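Local coordinates for protein sortase (Streptomyces avermitilis, PDB 5GO5) that probably works as a class E housekeeping cysteine transpeptidase, a sortase of the kind that joins secreted proteins to the cell wall, at residues K49-M54 / L80-N85; K109-L114 / T135-T140; F129-D134 / R162-T167; P142-V147 / P152-Y157. All coordinates share one frame; numbering follows the deposited sequence.

Interaction 1: K49-M54 / L80-N85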
loop_
_atom_site.group_PDB
_atom_site.type_symbol
_atom_site.label_atom_id
_atom_site.label_comp_id
_atom_site.label_asym_id
_atom_site.label_seq_id
_atom_site.Cartn_x
_atom_site.Cartn_y
_atom_site.Cartn_z
ATOM N N LYS A 49 -13.551 8.800 0.451
ATOM C CA LYS A 49 -13.051 9.641 1.529
ATOM C C LYS A 49 -11.736 9.115 2.062
ATOM O O LYS A 49 -11.509 7.922 2.070
ATOM C CB LYS A 49 -14.039 9.700 2.669
ATOM C CG LYS A 49 -15.428 10.215 2.256
ATOM C CD LYS A 49 -15.338 11.425 1.351
ATOM N N PRO A 50 -10.875 10.028 2.517
ATOM C CA PRO A 50 -9.622 9.563 3.128
ATOM C C PRO A 50 -9.843 8.882 4.458
ATOM O O PRO A 50 -10.697 9.312 5.280
ATOM C CB PRO A 50 -8.802 10.853 3.295
ATOM C CG PRO A 50 -9.820 11.922 3.359
ATOM C CD PRO A 50 -10.963 11.499 2.470
ATOM N N PHE A 51 -9.030 7.866 4.717
ATOM C CA PHE A 51 -9.071 7.182 5.969
ATOM C C PHE A 51 -7.704 6.958 6.604
ATOM O O PHE A 51 -7.642 6.494 7.772
ATOM C CB PHE A 51 -9.828 5.840 5.904
ATOM C CG PHE A 51 -9.146 4.804 5.069
ATOM C CD1 PHE A 51 -9.426 4.708 3.712
ATOM C CD2 PHE A 51 -8.143 3.994 5.598
ATOM C CE1 PHE A 51 -8.773 3.820 2.907
ATOM C CE2 PHE A 51 -7.486 3.086 4.783
ATOM C CZ PHE A 51 -7.816 2.987 3.433
ATOM N N ALA A 52 -6.627 7.186 5.863
ATOM C CA ALA A 52 -5.318 6.957 6.377
ATOM C C ALA A 52 -4.328 7.784 5.636
ATOM O O ALA A 52 -4.628 8.385 4.586
ATOM C CB ALA A 52 -4.932 5.461 6.322
ATOM N N VAL A 53 -3.115 7.868 6.187
ATOM C CA VAL A 53 -2.004 8.475 5.476
ATOM C C VAL A 53 -0.881 7.438 5.377
ATOM O O VAL A 53 -0.610 6.739 6.381
ATOM C CB VAL A 53 -1.445 9.736 6.196
ATOM C CG1 VAL A 53 -0.303 10.342 5.441
ATOM C CG2 VAL A 53 -2.544 10.751 6.430
ATOM N N MET A 54 -0.235 7.401 4.212
ATOM C CA MET A 54 0.872 6.506 3.941
ATOM C C MET A 54 2.175 7.272 3.837
ATOM O O MET A 54 2.241 8.318 3.206
ATOM C CB MET A 54 0.624 5.702 2.663
ATOM C CG MET A 54 1.615 4.558 2.422
ATOM S SD MET A 54 1.355 3.668 0.858
ATOM C CE MET A 54 -0.234 2.908 1.137
ATOM N N LEU A 80 -3.982 7.901 -3.166
ATOM C CA LEU A 80 -3.955 6.465 -3.326
ATOM C C LEU A 80 -5.347 5.924 -3.027
ATOM O O LEU A 80 -6.078 6.479 -2.231
ATOM C CB LEU A 80 -2.985 5.899 -2.325
ATOM C CG LEU A 80 -1.600 6.487 -2.474
ATOM C CD1 LEU A 80 -0.675 5.872 -1.466
ATOM C CD2 LEU A 80 -1.004 6.281 -3.851
ATOM N N GLY A 81 -5.697 4.803 -3.646
ATOM C CA GLY A 81 -7.018 4.216 -3.457
ATOM C C GLY A 81 -6.957 2.794 -2.911
ATOM O O GLY A 81 -6.211 1.959 -3.454
ATOM N N HIS A 82 -7.729 2.535 -1.868
ATOM C CA HIS A 82 -7.874 1.218 -1.292
ATOM C C HIS A 82 -8.926 0.415 -2.047
ATOM O O HIS A 82 -10.051 0.865 -2.175
ATOM C CB HIS A 82 -8.268 1.317 0.167
ATOM C CG HIS A 82 -8.563 0.014 0.810
ATOM N ND1 HIS A 82 -9.810 -0.272 1.333
ATOM C CD2 HIS A 82 -7.778 -1.052 1.083
ATOM C CE1 HIS A 82 -9.787 -1.486 1.865
ATOM N NE2 HIS A 82 -8.563 -1.964 1.756
ATOM N N TYR A 83 -8.542 -0.775 -2.524
ATOM C CA TYR A 83 -9.524 -1.699 -3.090
ATOM C C TYR A 83 -10.592 -2.041 -2.046
ATOM O O TYR A 83 -10.305 -2.598 -0.989
ATOM C CB TYR A 83 -8.863 -2.952 -3.656
ATOM C CG TYR A 83 -8.073 -2.718 -4.901
ATOM C CD1 TYR A 83 -6.707 -2.371 -4.857
ATOM C CD2 TYR A 83 -8.665 -2.891 -6.145
ATOM C CE1 TYR A 83 -5.975 -2.178 -6.016
ATOM C CE2 TYR A 83 -7.972 -2.664 -7.296
ATOM C CZ TYR A 83 -6.618 -2.338 -7.237
ATOM O OH TYR A 83 -5.937 -2.181 -8.394
ATOM N N ALA A 84 -11.851 -1.699 -2.354
ATOM C CA ALA A 84 -12.870 -1.666 -1.323
ATOM C C ALA A 84 -13.316 -3.058 -0.876
ATOM O O ALA A 84 -13.887 -3.225 0.193
ATOM C CB ALA A 84 -14.049 -0.787 -1.766
ATOM N N ASN A 85 -13.018 -4.050 -1.682
ATOM C CA ASN A 85 -13.301 -5.469 -1.380
ATOM C C ASN A 85 -12.188 -6.166 -0.592
ATOM O O ASN A 85 -12.280 -7.358 -0.330
ATOM C CB ASN A 85 -13.508 -6.249 -2.674
ATOM C CG ASN A 85 -12.307 -6.239 -3.564
ATOM O OD1 ASN A 85 -11.716 -5.172 -3.825
ATOM N ND2 ASN A 85 -11.906 -7.399 -4.046
#
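Phe-51 and Met-54 reach across to His-82 and Leu-80 inside the beta barrel of the sortase fold, where strands 50-55 and 80-82 flank strand 65-69 and meet only through side chains. A classic beta bulge, Phe-51 and Ala-52 opposite Val-67, shifts the usual alternation, and both Phe-51 and Met-54 point toward the second segment. The aromatic contact is an offset edge-to-face pair: the edge of the Phe-51 ring is turned toward the face of His-82, centroids 5.7 Å apart and planes at 74°. With CG of Phe-51 set between backbone N and carbonyl carbon (chi1 67°), the CE1-CZ edge of the ring comes to His-82, and CZ lies 3.7 Å from His-82 CB. The imidazole is held by hydrogen bonds of ND1 to Glu-69 and of NE2 to the Ala-87 carbonyl, while Phe-95 lies against it nearly parallel. The apolar contact, between Met-54 and Leu-80, is buried, and the two side chains cross at about a right angle. Met-54 runs straight to its sulfur and then bends (chi3 -66°). Its SD touches Leu-80 CD1 at 3.8 Å, and CE lies 4.0 Å from the same methyl.

Interaction 2: K109-L114 / T135-T140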
loop_
_atom_site.group_PDB
_atom_site.type_symbol
_atom_site.label_atom_id
_atom_site.label_comp_id
_atom_site.label_asym_id
_atom_site.label_seq_id
_atom_site.Cartn_x
_atom_site.Cartn_y
_atom_site.Cartn_z
ATOM N N LYS A 109 5.802 7.307 -8.789
ATOM C CA LYS A 109 6.910 7.542 -9.744
ATOM C C LYS A 109 8.122 6.662 -9.519
ATOM O O LYS A 109 8.658 6.101 -10.475
ATOM C CB LYS A 109 7.342 9.017 -9.609
ATOM C CG LYS A 109 8.541 9.440 -10.459
ATOM C CD LYS A 109 8.864 10.905 -10.207
ATOM N N ASP A 110 8.577 6.570 -8.280
ATOM C CA ASP A 110 9.815 5.859 -7.923
ATOM C C ASP A 110 9.571 4.426 -7.407
ATOM O O ASP A 110 10.425 3.846 -6.758
ATOM C CB ASP A 110 10.598 6.661 -6.886
ATOM C CG ASP A 110 11.189 7.962 -7.459
ATOM O OD1 ASP A 110 11.627 7.953 -8.603
ATOM O OD2 ASP A 110 11.174 8.994 -6.769
ATOM N N PHE A 111 8.450 3.835 -7.805
ATOM C CA PHE A 111 8.093 2.457 -7.416
ATOM C C PHE A 111 9.200 1.454 -7.691
ATOM O O PHE A 111 9.463 0.586 -6.884
ATOM C CB PHE A 111 6.809 2.076 -8.141
ATOM C CG PHE A 111 6.022 0.985 -7.481
ATOM C CD1 PHE A 111 6.303 -0.353 -7.698
ATOM C CD2 PHE A 111 4.961 1.313 -6.635
ATOM C CE1 PHE A 111 5.504 -1.356 -7.136
ATOM C CE2 PHE A 111 4.182 0.303 -6.051
ATOM C CZ PHE A 111 4.424 -1.020 -6.336
ATOM N N PRO A 112 9.904 1.585 -8.834
ATOM C CA PRO A 112 10.963 0.616 -9.071
ATOM C C PRO A 112 12.108 0.588 -8.052
ATOM O O PRO A 112 12.821 -0.426 -7.972
ATOM C CB PRO A 112 11.479 1.018 -10.465
ATOM C CG PRO A 112 10.344 1.651 -11.127
ATOM C CD PRO A 112 9.690 2.443 -10.019
ATOM N N LYS A 113 12.260 1.639 -7.252
ATOM C CA LYS A 113 13.252 1.706 -6.194
ATOM C C LYS A 113 12.917 0.928 -4.937
ATOM O O LYS A 113 13.781 0.738 -4.051
ATOM C CB LYS A 113 13.499 3.138 -5.788
ATOM C CG LYS A 113 14.127 3.999 -6.868
ATOM C CD LYS A 113 14.253 5.439 -6.407
ATOM C CE LYS A 113 14.992 5.603 -5.077
ATOM N N LEU A 114 11.650 0.485 -4.819
ATOM C CA LEU A 114 11.284 -0.307 -3.660
ATOM C C LEU A 114 12.034 -1.645 -3.618
ATOM O O LEU A 114 12.284 -2.246 -4.662
ATOM C CB LEU A 114 9.761 -0.563 -3.629
ATOM C CG LEU A 114 8.882 0.668 -3.516
ATOM C CD1 LEU A 114 7.429 0.332 -3.793
ATOM C CD2 LEU A 114 9.098 1.329 -2.157
ATOM N N THR A 135 8.141 -9.129 -1.200
ATOM C CA THR A 135 8.192 -9.555 -2.603
ATOM C C THR A 135 7.942 -8.386 -3.529
ATOM O O THR A 135 7.099 -7.546 -3.256
ATOM C CB THR A 135 7.165 -10.670 -2.827
ATOM O OG1 THR A 135 7.410 -11.680 -1.868
ATOM C CG2 THR A 135 7.266 -11.259 -4.236
ATOM N N GLY A 136 8.711 -8.341 -4.623
ATOM C CA GLY A 136 8.570 -7.353 -5.668
ATOM C C GLY A 136 9.703 -6.337 -5.605
ATOM O O GLY A 136 10.601 -6.464 -4.733
ATOM N N PRO A 137 9.673 -5.319 -6.466
ATOM C CA PRO A 137 8.601 -5.079 -7.416
ATOM C C PRO A 137 8.493 -6.133 -8.501
ATOM O O PRO A 137 9.522 -6.554 -9.081
ATOM C CB PRO A 137 8.948 -3.730 -8.028
ATOM C CG PRO A 137 9.782 -3.077 -7.037
ATOM C CD PRO A 137 10.577 -4.170 -6.403
ATOM N N TYR A 138 7.259 -6.537 -8.768
ATOM C CA TYR A 138 6.927 -7.629 -9.664
ATOM C C TYR A 138 6.156 -7.052 -10.825
ATOM O O TYR A 138 5.150 -6.373 -10.638
ATOM C CB TYR A 138 6.147 -8.709 -8.914
ATOM C CG TYR A 138 5.547 -9.764 -9.826
ATOM C CD1 TYR A 138 6.346 -10.735 -10.441
ATOM C CD2 TYR A 138 4.186 -9.772 -10.110
ATOM C CE1 TYR A 138 5.788 -11.685 -11.306
ATOM C CE2 TYR A 138 3.631 -10.733 -10.963
ATOM C CZ TYR A 138 4.443 -11.665 -11.566
ATOM O OH TYR A 138 3.841 -12.599 -12.412
ATOM N N LYS A 139 6.614 -7.357 -12.047
ATOM C CA LYS A 139 6.020 -6.818 -13.230
ATOM C C LYS A 139 4.885 -7.724 -13.674
ATOM O O LYS A 139 5.056 -8.943 -13.842
ATOM C CB LYS A 139 7.093 -6.677 -14.321
ATOM C CG LYS A 139 6.682 -5.897 -15.542
ATOM C CD LYS A 139 7.859 -5.761 -16.531
ATOM C CE LYS A 139 8.803 -4.631 -16.165
ATOM N N THR A 140 3.710 -7.158 -13.845
ATOM C CA THR A 140 2.630 -7.941 -14.382
ATOM C C THR A 140 1.681 -7.171 -15.268
ATOM O O THR A 140 1.955 -6.049 -15.627
ATOM C CB THR A 140 1.892 -8.686 -13.281
ATOM O OG1 THR A 140 1.049 -9.681 -13.892
ATOM C CG2 THR A 140 1.099 -7.707 -12.363
#
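Pro-137 meets Leu-114 and Phe-111, and the proline contributes more than half of the buried surface. Its pyrrolidine ring, just beyond the corner the chain turns at Thr-135, points into the turn that closes segment 109-114. The peptide bond before it is cis, and Gly-136 in front has a positive phi (106°), a backbone shape that would jam a side chain against the preceding carbonyl. Together the two probably help to turn the ring toward the loop.

Leu-114 is met mainly through its backbone: Pro-137 CD sits 3.1 Å from Leu-114 O, a close carbon-to-oxygen approach. The side chains meet more loosely, Leu-114 CB lying 4.2 Å from Pro-137 CG. Leu-114 also turns inward within its own segment, its CD1 standing 3.8 Å above the centre of the Phe-111 ring.

Phe-111 meets the proline with its carbonyl and with its ring. Its carbonyl O is 3.7 Å from Pro-137 CG and also accepts the backbone N of Leu-114 at 3.0 Å, the bond that closes the short 3-10 turn. Its ring approaches obliquely, with CE1 4.3 Å from Pro-137 CB, while Phe-108 meets it edge-to-face and Leu-179 and Thr-168 touch it as well.

The Phe-111 side chain lies about 8 Å from the bound glycine and about 10 Å from the side chain of His-100, the predicted proton donor/acceptor. The contact thus packs the loop between strands 93-98 and 119-123 onto strand 127-140, beside the active-site end of the sortase beta barrel.

Interaction 3: F129-D134 / R162-T167; sequences FTYVID and RYLTLT. With SO4 (sulfate ion), chain D.
Tyr-131 lays one face of its ring on Leu-164 in the core of the sortase beta barrel, where strands 129-134 and 162-167 cross at 68° with strand 178-190 paired between them. This is the tight part. Leu-164 CB stands over the ring, 3.8 Å from the centroid and 22° off its normal, a CH-pi contact displaced toward the CD2 side. Because CG of Leu-164 lies opposite its own backbone N, CD1 also reaches the ring, 3.7 Å from Tyr-131 CD1. The rim is met by backbone: Arg-162 O lies near the ring plane, 3.6 Å from Tyr-131 CE2.

The far end of the ring is polar but satisfied. Tyr-131 OH takes a hydrogen bond from the backbone N of Gly-90 and gives its own proton to a water at 2.6 Å, which in turn donates to Tyr-163 O at 2.8 Å. A leucine in place of Tyr-131 is likely to leave Gly-90 N and this water without their hydroxyl partner and to strip the flat cover from Leu-164.

The loose side begins at Arg-162, whose extended chain leads away from Tyr-131. Its NH1 is bonded to the Gly-90 carbonyl, whereas NH2 meets a sulfate, probably from the crystallisation liquor and shared with Lys-92. Arg-162 NH2 to sulfate O4 is 2.8 Å, bent to 132° at the hydrogen.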
loop_
_atom_site.group_PDB
_atom_site.type_symbol
_atom_site.label_atom_id
_atom_site.label_comp_id
_atom_site.label_asym_id
_atom_site.label_seq_id
_atom_site.Cartn_x
_atom_site.Cartn_y
_atom_site.Cartn_z
ATOM N N PHE A 129 0.913 1.706 11.733
ATOM C CA PHE A 129 1.102 0.346 11.232
ATOM C C PHE A 129 2.350 0.345 10.393
ATOM O O PHE A 129 2.430 1.098 9.407
ATOM C CB PHE A 129 -0.104 -0.045 10.348
ATOM C CG PHE A 129 -1.424 -0.047 11.062
ATOM C CD1 PHE A 129 -2.159 1.132 11.210
ATOM C CD2 PHE A 129 -1.921 -1.226 11.630
ATOM C CE1 PHE A 129 -3.389 1.129 11.878
ATOM C CE2 PHE A 129 -3.164 -1.235 12.285
ATOM C CZ PHE A 129 -3.882 -0.058 12.407
ATOM N N THR A 130 3.308 -0.533 10.706
ATOM C CA THR A 130 4.489 -0.686 9.893
ATOM C C THR A 130 4.444 -2.010 9.180
ATOM O O THR A 130 4.514 -3.050 9.841
ATOM C CB THR A 130 5.786 -0.630 10.729
ATOM O OG1 THR A 130 5.853 0.644 11.380
ATOM C CG2 THR A 130 6.991 -0.779 9.874
ATOM N N TYR A 131 4.351 -1.954 7.847
ATOM C CA TYR A 131 4.468 -3.115 7.005
ATOM C C TYR A 131 5.869 -3.212 6.421
ATOM O O TYR A 131 6.530 -2.187 6.207
ATOM C CB TYR A 131 3.445 -3.063 5.879
ATOM C CG TYR A 131 2.007 -3.236 6.273
ATOM C CD1 TYR A 131 1.232 -2.165 6.721
ATOM C CD2 TYR A 131 1.370 -4.500 6.194
ATOM C CE1 TYR A 131 -0.122 -2.321 7.046
ATOM C CE2 TYR A 131 0.023 -4.649 6.511
ATOM C CZ TYR A 131 -0.720 -3.571 6.943
ATOM O OH TYR A 131 -2.062 -3.796 7.221
ATOM N N VAL A 132 6.311 -4.422 6.123
ATOM C CA VAL A 132 7.635 -4.639 5.520
ATOM C C VAL A 132 7.509 -5.414 4.224
ATOM O O VAL A 132 6.888 -6.457 4.200
ATOM C CB VAL A 132 8.543 -5.380 6.490
ATOM C CG1 VAL A 132 9.883 -5.727 5.803
ATOM C CG2 VAL A 132 8.792 -4.496 7.692
ATOM N N ILE A 133 8.097 -4.892 3.167
ATOM C CA ILE A 133 8.034 -5.506 1.839
ATOM C C ILE A 133 8.766 -6.836 1.779
ATOM O O ILE A 133 9.943 -6.933 2.185
ATOM C CB ILE A 133 8.550 -4.552 0.750
ATOM C CG1 ILE A 133 7.598 -3.361 0.623
ATOM C CG2 ILE A 133 8.692 -5.280 -0.578
ATOM C CD1 ILE A 133 8.026 -2.285 -0.346
ATOM N N ASP A 134 8.072 -7.870 1.310
ATOM C CA ASP A 134 8.708 -9.198 1.150
ATOM C C ASP A 134 8.991 -9.569 -0.286
ATOM O O ASP A 134 9.950 -10.325 -0.567
ATOM C CB ASP A 134 7.831 -10.256 1.737
ATOM C CG ASP A 134 7.671 -10.122 3.215
ATOM O OD1 ASP A 134 8.678 -10.158 3.943
ATOM O OD2 ASP A 134 6.531 -9.920 3.674
ATOM N N ARG A 162 -1.390 -10.759 7.758
ATOM C CA ARG A 162 -1.843 -9.382 7.678
ATOM C C ARG A 162 -0.969 -8.718 6.622
ATOM O O ARG A 162 0.146 -8.216 6.912
ATOM C CB ARG A 162 -1.754 -8.670 9.033
ATOM C CG ARG A 162 -2.585 -9.351 10.122
ATOM C CD ARG A 162 -2.219 -8.796 11.498
ATOM N NE ARG A 162 -2.977 -9.532 12.537
ATOM C CZ ARG A 162 -4.215 -9.248 12.904
ATOM N NH1 ARG A 162 -4.882 -8.211 12.415
ATOM N NH2 ARG A 162 -4.791 -9.970 13.859
ATOM N N TYR A 163 -1.459 -8.773 5.380
ATOM C CA TYR A 163 -0.659 -8.328 4.263
ATOM C C TYR A 163 -1.099 -6.970 3.737
ATOM O O TYR A 163 -2.214 -6.486 4.002
ATOM C CB TYR A 163 -0.655 -9.356 3.122
ATOM C CG TYR A 163 -0.279 -10.738 3.575
ATOM C CD1 TYR A 163 0.885 -10.962 4.342
ATOM C CD2 TYR A 163 -1.028 -11.836 3.230
ATOM C CE1 TYR A 163 1.233 -12.225 4.777
ATOM C CE2 TYR A 163 -0.655 -13.111 3.652
ATOM C CZ TYR A 163 0.469 -13.305 4.413
ATOM O OH TYR A 163 0.846 -14.566 4.886
ATOM N N LEU A 164 -0.201 -6.377 2.966
ATOM C CA LEU A 164 -0.440 -5.146 2.225
ATOM C C LEU A 164 0.106 -5.348 0.818
ATOM O O LEU A 164 1.174 -5.966 0.622
ATOM C CB LEU A 164 0.231 -3.947 2.930
ATOM C CG LEU A 164 0.343 -2.633 2.179
ATOM C CD1 LEU A 164 0.343 -1.463 3.180
ATOM C CD2 LEU A 164 1.550 -2.573 1.301
ATOM N N THR A 165 -0.613 -4.807 -0.166
ATOM C CA THR A 165 -0.197 -4.821 -1.542
ATOM C C THR A 165 -0.258 -3.399 -2.061
ATOM O O THR A 165 -1.219 -2.695 -1.801
ATOM C CB THR A 165 -1.096 -5.702 -2.387
ATOM O OG1 THR A 165 -1.150 -6.988 -1.787
ATOM C CG2 THR A 165 -0.581 -5.855 -3.824
ATOM N N LEU A 166 0.787 -2.998 -2.793
ATOM C CA LEU A 166 0.750 -1.778 -3.604
ATOM C C LEU A 166 0.839 -2.171 -5.050
ATOM O O LEU A 166 1.658 -3.017 -5.411
ATOM C CB LEU A 166 1.935 -0.847 -3.294
ATOM C CG LEU A 166 2.197 -0.486 -1.840
ATOM C CD1 LEU A 166 3.402 0.456 -1.733
ATOM C CD2 LEU A 166 0.968 0.114 -1.162
ATOM N N THR A 167 0.027 -1.525 -5.854
ATOM C CA THR A 167 0.064 -1.651 -7.324
ATOM C C THR A 167 0.081 -0.310 -7.999
ATOM O O THR A 167 -0.527 0.633 -7.528
ATOM C CB THR A 167 -1.119 -2.464 -7.865
ATOM O OG1 THR A 167 -0.927 -2.698 -9.285
ATOM C CG2 THR A 167 -2.439 -1.809 -7.673
HETATM S S SO4 D . -3.982 -12.957 16.134
HETATM O O1 SO4 D . -2.991 -13.272 15.059
HETATM O O2 SO4 D . -3.316 -13.220 17.440
HETATM O O3 SO4 D . -5.190 -13.785 15.912
HETATM O O4 SO4 D . -4.391 -11.543 16.156
HETATM O O HOH W 1 -3.080 -6.152 6.685
#

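Interaction 4: P142-V147 / P152-Y157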
loop_
_atom_site.group_PDB
_atom_site.type_symbol
_atom_site.label_atom_id
_atom_site.label_comp_id
_atom_site.label_asym_id
_atom_site.label_seq_id
_atom_site.Cartn_x
_atom_site.Cartn_y
_atom_site.Cartn_z
ATOM N N PRO A 142 -2.175 -5.656 -16.437
ATOM C CA PRO A 142 -3.378 -5.080 -15.838
ATOM C C PRO A 142 -4.510 -6.034 -15.490
ATOM O O PRO A 142 -5.230 -5.773 -14.539
ATOM C CB PRO A 142 -3.850 -4.072 -16.891
ATOM C CG PRO A 142 -2.651 -3.750 -17.685
ATOM C CD PRO A 142 -1.776 -4.951 -17.680
ATOM N N THR A 143 -4.671 -7.126 -16.241
ATOM C CA THR A 143 -5.717 -8.109 -16.006
ATOM C C THR A 143 -5.422 -9.109 -14.880
ATOM O O THR A 143 -6.289 -9.926 -14.544
ATOM C CB THR A 143 -5.959 -8.919 -17.300
ATOM O OG1 THR A 143 -4.710 -9.416 -17.756
ATOM C CG2 THR A 143 -6.561 -8.053 -18.364
ATOM N N ASP A 144 -4.210 -9.068 -14.306
ATOM C CA ASP A 144 -3.807 -10.006 -13.267
ATOM C C ASP A 144 -4.392 -9.523 -11.949
ATOM O O ASP A 144 -3.716 -8.851 -11.176
ATOM C CB ASP A 144 -2.276 -10.081 -13.203
ATOM C CG ASP A 144 -1.762 -11.155 -12.252
ATOM O OD1 ASP A 144 -2.575 -11.816 -11.580
ATOM O OD2 ASP A 144 -0.528 -11.290 -12.169
ATOM N N VAL A 145 -5.656 -9.865 -11.720
ATOM C CA VAL A 145 -6.417 -9.402 -10.552
ATOM C C VAL A 145 -6.110 -10.178 -9.278
ATOM O O VAL A 145 -6.439 -9.709 -8.190
ATOM C CB VAL A 145 -7.955 -9.437 -10.780
ATOM C CG1 VAL A 145 -8.341 -8.497 -11.908
ATOM C CG2 VAL A 145 -8.447 -10.871 -11.040
ATOM N N GLU A 146 -5.498 -11.354 -9.400
ATOM C CA GLU A 146 -5.214 -12.207 -8.241
ATOM C C GLU A 146 -4.187 -11.595 -7.290
ATOM O O GLU A 146 -4.069 -12.030 -6.136
ATOM C CB GLU A 146 -4.710 -13.592 -8.661
ATOM C CG GLU A 146 -5.753 -14.433 -9.389
ATOM C CD GLU A 146 -5.386 -15.927 -9.471
ATOM O OE1 GLU A 146 -6.323 -16.733 -9.676
ATOM O OE2 GLU A 146 -4.186 -16.309 -9.328
ATOM N N VAL A 147 -3.456 -10.574 -7.740
ATOM C CA VAL A 147 -2.455 -9.945 -6.897
ATOM C C VAL A 147 -3.016 -9.320 -5.636
ATOM O O VAL A 147 -2.244 -9.128 -4.683
ATOM C CB VAL A 147 -1.595 -8.903 -7.654
ATOM C CG1 VAL A 147 -0.863 -9.580 -8.814
ATOM C CG2 VAL A 147 -2.422 -7.725 -8.112
ATOM N N PRO A 152 -2.163 -13.962 -2.079
ATOM C CA PRO A 152 -1.908 -13.993 -3.527
ATOM C C PRO A 152 -0.860 -15.012 -3.936
ATOM O O PRO A 152 0.196 -15.085 -3.318
ATOM C CB PRO A 152 -1.347 -12.596 -3.832
ATOM C CG PRO A 152 -1.724 -11.777 -2.678
ATOM C CD PRO A 152 -1.788 -12.665 -1.473
ATOM N N ARG A 153 -1.160 -15.809 -4.962
ATOM C CA ARG A 153 -0.217 -16.826 -5.460
ATOM C C ARG A 153 1.198 -16.303 -5.729
ATOM O O ARG A 153 2.204 -16.935 -5.358
ATOM C CB ARG A 153 -0.786 -17.461 -6.741
ATOM C CG ARG A 153 0.187 -18.339 -7.526
ATOM C CD ARG A 153 -0.580 -19.154 -8.557
ATOM N NE ARG A 153 -1.159 -18.295 -9.599
ATOM C CZ ARG A 153 -0.522 -17.879 -10.701
ATOM N NH1 ARG A 153 0.744 -18.219 -10.957
ATOM N NH2 ARG A 153 -1.167 -17.107 -11.569
ATOM N N LYS A 154 1.285 -15.124 -6.327
ATOM C CA LYS A 154 2.586 -14.584 -6.685
ATOM C C LYS A 154 3.330 -13.878 -5.541
ATOM O O LYS A 154 4.522 -13.540 -5.676
ATOM C CB LYS A 154 2.448 -13.672 -7.895
ATOM C CG LYS A 154 1.909 -14.434 -9.100
ATOM C CD LYS A 154 1.677 -13.521 -10.270
ATOM C CE LYS A 154 1.293 -14.295 -11.524
ATOM N NZ LYS A 154 1.215 -13.335 -12.637
ATOM N N SER A 155 2.664 -13.690 -4.409
ATOM C CA SER A 155 3.350 -13.055 -3.280
ATOM C C SER A 155 4.421 -13.912 -2.642
ATOM O O SER A 155 5.258 -13.387 -1.904
ATOM C CB SER A 155 2.341 -12.662 -2.223
ATOM O OG SER A 155 1.726 -13.827 -1.642
ATOM N N GLY A 156 4.320 -15.239 -2.797
ATOM C CA GLY A 156 5.148 -16.134 -2.027
ATOM C C GLY A 156 4.593 -16.514 -0.680
ATOM O O GLY A 156 5.134 -17.420 -0.043
ATOM N N TYR A 157 3.521 -15.858 -0.208
ATOM C CA TYR A 157 2.987 -16.206 1.062
ATOM C C TYR A 157 2.208 -17.519 0.867
ATOM O O TYR A 157 1.597 -17.756 -0.184
ATOM C CB TYR A 157 2.008 -15.156 1.603
ATOM C CG TYR A 157 2.641 -13.763 1.781
ATOM C CD1 TYR A 157 3.833 -13.599 2.484
ATOM C CD2 TYR A 157 2.028 -12.631 1.275
ATOM C CE1 TYR A 157 4.402 -12.339 2.623
ATOM C CE2 TYR A 157 2.579 -11.373 1.445
ATOM C CZ TYR A 157 3.759 -11.242 2.105
ATOM O OH TYR A 157 4.308 -9.969 2.275
#
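Lys-154 stretches straight out to Asp-144 and closes a salt bridge within the loop joining strands 127-140 and 162-167, the β6/β7 loop of the sortase fold. Its NZ lies 2.7 Å from Asp-144 OD2 and comes from above the carboxylate, 39° out of the plane. A second, long ionic pair runs alongside: Arg-153 bends at chi3 (67°), bringing NE to 3.6 Å from Glu-146 OE2, which lies at the guanidinium edge, near its plane. Pro-152 fits against two carbonyls of segment 142-147, CB being 3.6 Å from Glu-146 O and CG 3.4 Å from Val-147 O.

The next shell fixes these groups. Asp-144 sits at the centre of an inverse gamma turn, and its OD2 is also hydrogen-bonded to Thr-140 OG1; Lys-154 NZ is bonded to Tyr-138 OH and its chain touches Trp-182, whose NE1 binds Val-147 O. Replacing Lys-154 by an alanine would probably leave the Asp-144 carboxylate without its salt-bridge partner, Tyr-138 OH without the ammonium, and the two halves of the loop less firmly joined.

Farther out, Ser-155 holds the bend of segment 152-157. Pro-152 O receives both Ser-155 N and, at 2.6 Å, Ser-155 OG, which approaches in the carbonyl plane on a lone pair. The same OG forms an ST turn, accepting Tyr-157 N at 3.1 Å with an N-H...O angle of 164°.

Interactions 1 and 3 belong to the barrel core and work by ring faces, ring edges and aliphatic carbons; they touch where Met-54 packs on Leu-166. Interactions 2 and 4 are only partly buried and secure loops at the edge. Interaction 2 does so through a proline ring against carbonyls, interaction 4 largely through charge. Strand 127-140 serves both interactions 2 and 3, on either side of its corner, and Phe-111 packs against the backbone of Leu-166. Interaction 4 is nested in the loop closed by interaction 3 and is tied to it by the Tyr-157 hydroxyl on Asp-134 and to interaction 2 by Thr-135 and Ser-155.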